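Putative glycosyl hydrolase (Parabacteroides distasonis, PDB 4QHZ) is probably a hydrolase of the 3-keto-disaccharide hydrolase (DUF1080) family, with a concanavalin-like beta fold that binds magnesium. Local coordinates at residues G143-I148 against N166-I171. Residues are numbered along the deposited sequence; the frame is centred on the assembly and turned at random.
Sequences GQTGSI and NVYDII. With EDO (1,2-ethanediol), chain H.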
loop_
_atom_site.group_PDB
_atom_site.type_symbol
_atom_site.label_atom_id
_atom_site.label_comp_id
_atom_site.label_asym_id
_atom_site.label_seq_id
_atom_site.Cartn_x
_atom_site.Cartn_y
_atom_site.Cartn_z
ATOM N N GLY C 143 -19.774 -2.055 14.214
ATOM C CA GLY C 143 -20.945 -2.289 13.369
ATOM C C GLY C 143 -21.882 -1.099 13.252
ATOM O O GLY C 143 -23.037 -1.259 12.846
ATOM N N GLN C 144 -21.405 0.096 13.595
ATOM C CA GLN C 144 -22.240 1.283 13.495
ATOM C C GLN C 144 -22.162 1.873 12.080
ATOM O O GLN C 144 -21.500 1.323 11.204
ATOM C CB GLN C 144 -21.873 2.308 14.582
ATOM C CG GLN C 144 -20.648 3.173 14.326
ATOM C CD GLN C 144 -20.366 4.092 15.499
ATOM O OE1 GLN C 144 -20.168 3.632 16.621
ATOM N NE2 GLN C 144 -20.367 5.396 15.251
ATOM N N THR C 145 -22.866 2.979 11.869
ATOM C CA THR C 145 -23.006 3.579 10.554
ATOM C C THR C 145 -21.658 3.852 9.902
ATOM O O THR C 145 -20.773 4.438 10.520
ATOM C CB THR C 145 -23.784 4.901 10.653
ATOM O OG1 THR C 145 -24.997 4.688 11.390
ATOM C CG2 THR C 145 -24.105 5.434 9.268
ATOM N N GLY C 146 -21.504 3.429 8.651
ATOM C CA GLY C 146 -20.272 3.675 7.904
ATOM C C GLY C 146 -19.124 2.735 8.225
ATOM O O GLY C 146 -18.048 2.856 7.653
ATOM N N SER C 147 -19.355 1.783 9.124
ATOM C CA SER C 147 -18.386 0.735 9.370
ATOM C C SER C 147 -18.306 -0.151 8.143
ATOM O O SER C 147 -19.269 -0.237 7.373
ATOM C CB SER C 147 -18.769 -0.103 10.601
ATOM O OG SER C 147 -19.988 -0.809 10.414
ATOM N N ILE C 148 -17.147 -0.766 7.935
ATOM C CA ILE C 148 -17.075 -1.977 7.131
ATOM C C ILE C 148 -17.456 -3.053 8.140
ATOM O O ILE C 148 -16.694 -3.352 9.060
ATOM C CB ILE C 148 -15.690 -2.221 6.503
ATOM C CG1 ILE C 148 -15.214 -0.996 5.716
ATOM C CG2 ILE C 148 -15.728 -3.440 5.588
ATOM C CD1 ILE C 148 -16.257 -0.391 4.792
ATOM N N ASN C 166 -28.745 11.478 4.556
ATOM C CA ASN C 166 -27.344 11.138 4.786
ATOM C C ASN C 166 -26.690 10.751 3.476
ATOM O O ASN C 166 -27.178 9.865 2.777
ATOM C CB ASN C 166 -27.222 10.011 5.801
ATOM C CG ASN C 166 -27.595 10.457 7.194
ATOM O OD1 ASN C 166 -26.799 11.094 7.883
ATOM N ND2 ASN C 166 -28.821 10.162 7.603
ATOM N N VAL C 167 -25.608 11.436 3.143
ATOM C CA VAL C 167 -24.987 11.328 1.831
ATOM C C VAL C 167 -23.739 10.470 1.913
ATOM O O VAL C 167 -22.827 10.784 2.670
ATOM C CB VAL C 167 -24.611 12.720 1.293
ATOM C CG1 VAL C 167 -23.939 12.611 -0.066
ATOM C CG2 VAL C 167 -25.843 13.606 1.210
ATOM N N TYR C 168 -23.707 9.385 1.142
ATOM C CA TYR C 168 -22.510 8.563 1.021
ATOM C C TYR C 168 -21.835 8.803 -0.324
ATOM O O TYR C 168 -22.494 8.801 -1.370
ATOM C CB TYR C 168 -22.826 7.068 1.131
ATOM C CG TYR C 168 -22.942 6.454 2.521
ATOM C CD1 TYR C 168 -22.687 7.175 3.686
ATOM C CD2 TYR C 168 -23.269 5.107 2.652
ATOM C CE1 TYR C 168 -22.785 6.570 4.938
ATOM C CE2 TYR C 168 -23.363 4.498 3.885
ATOM C CZ TYR C 168 -23.112 5.227 5.028
ATOM O OH TYR C 168 -23.223 4.596 6.252
ATOM N N ASP C 169 -20.522 9.011 -0.281
ATOM C CA ASP C 169 -19.669 8.907 -1.462
ATOM C C ASP C 169 -18.642 7.825 -1.170
ATOM O O ASP C 169 -17.988 7.847 -0.127
ATOM C CB ASP C 169 -19.016 10.246 -1.790
ATOM C CG ASP C 169 -19.992 11.215 -2.429
ATOM O OD1 ASP C 169 -20.442 10.932 -3.559
ATOM O OD2 ASP C 169 -20.342 12.240 -1.800
ATOM N N ILE C 170 -18.532 6.865 -2.085
ATOM C CA ILE C 170 -17.772 5.642 -1.860
ATOM C C ILE C 170 -16.822 5.405 -3.031
ATOM O O ILE C 170 -17.240 5.465 -4.184
ATOM C CB ILE C 170 -18.711 4.435 -1.711
ATOM C CG1 ILE C 170 -19.547 4.576 -0.434
ATOM C CG2 ILE C 170 -17.921 3.133 -1.703
ATOM C CD1 ILE C 170 -20.702 3.595 -0.321
ATOM N N ILE C 171 -15.549 5.172 -2.725
ATOM C CA ILE C 171 -14.553 4.849 -3.734
ATOM C C ILE C 171 -14.013 3.470 -3.401
ATOM O O ILE C 171 -13.513 3.259 -2.297
ATOM C CB ILE C 171 -13.405 5.872 -3.770
ATOM C CG1 ILE C 171 -13.960 7.296 -3.904
ATOM C CG2 ILE C 171 -12.446 5.550 -4.917
ATOM C CD1 ILE C 171 -12.910 8.385 -3.766
HETATM C C1 EDO H . -17.897 14.640 -0.960
HETATM O O1 EDO H . -18.735 13.665 -0.330
HETATM C C2 EDO H . -17.994 14.463 -2.468
HETATM O O2 EDO H . -16.978 15.245 -3.107
#
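Thr145 and Gly146, the middle pair of a type II beta turn from Gln144 to Ser147, face Tyr168 on strand 165-177, with the CA atoms of Gly146 and Tyr168 8.7 Å apart. Gly146, with phi at 80°, sits where such a turn favours glycine. Gln144 O closes the turn by accepting twice, from Ser147 N at 3.0 Å and from Ser147 OG at 2.7 Å. Of the strand's residues here, Tyr168 alone touches the turn. Its OH lies 3.3 Å from Thr145 CG2, which meets the ring at its edge, and 3.2 Å from Gly146 N. Thr145 holds CG2 anti to its own N, which leaves OG1 to bond Leu132 O. Trp103 packs edge-to-face with the tyrosine ring. On the other face of the strand, Asp169 OD2 accepts from O1 of a 1,2-ethanediol, probably a crystallisation additive, at 2.6 Å, and the diol also bonds Asp169 OD2 of the second subunit; OD1 is hydrogen-bonded to His100 ND1. Replacing Asp169 with alanine would probably leave His100 ND1 without this partner and the diol less firmly held. The turn thus meets the phenol tip, while the buried hydroxyl is hydrogen-bonded to Gln130 O on strand 127-131, whose backbone also holds Gly146 and Ser147; the Tyr168 side chain lies about 9 Å from the bound magnesium ion.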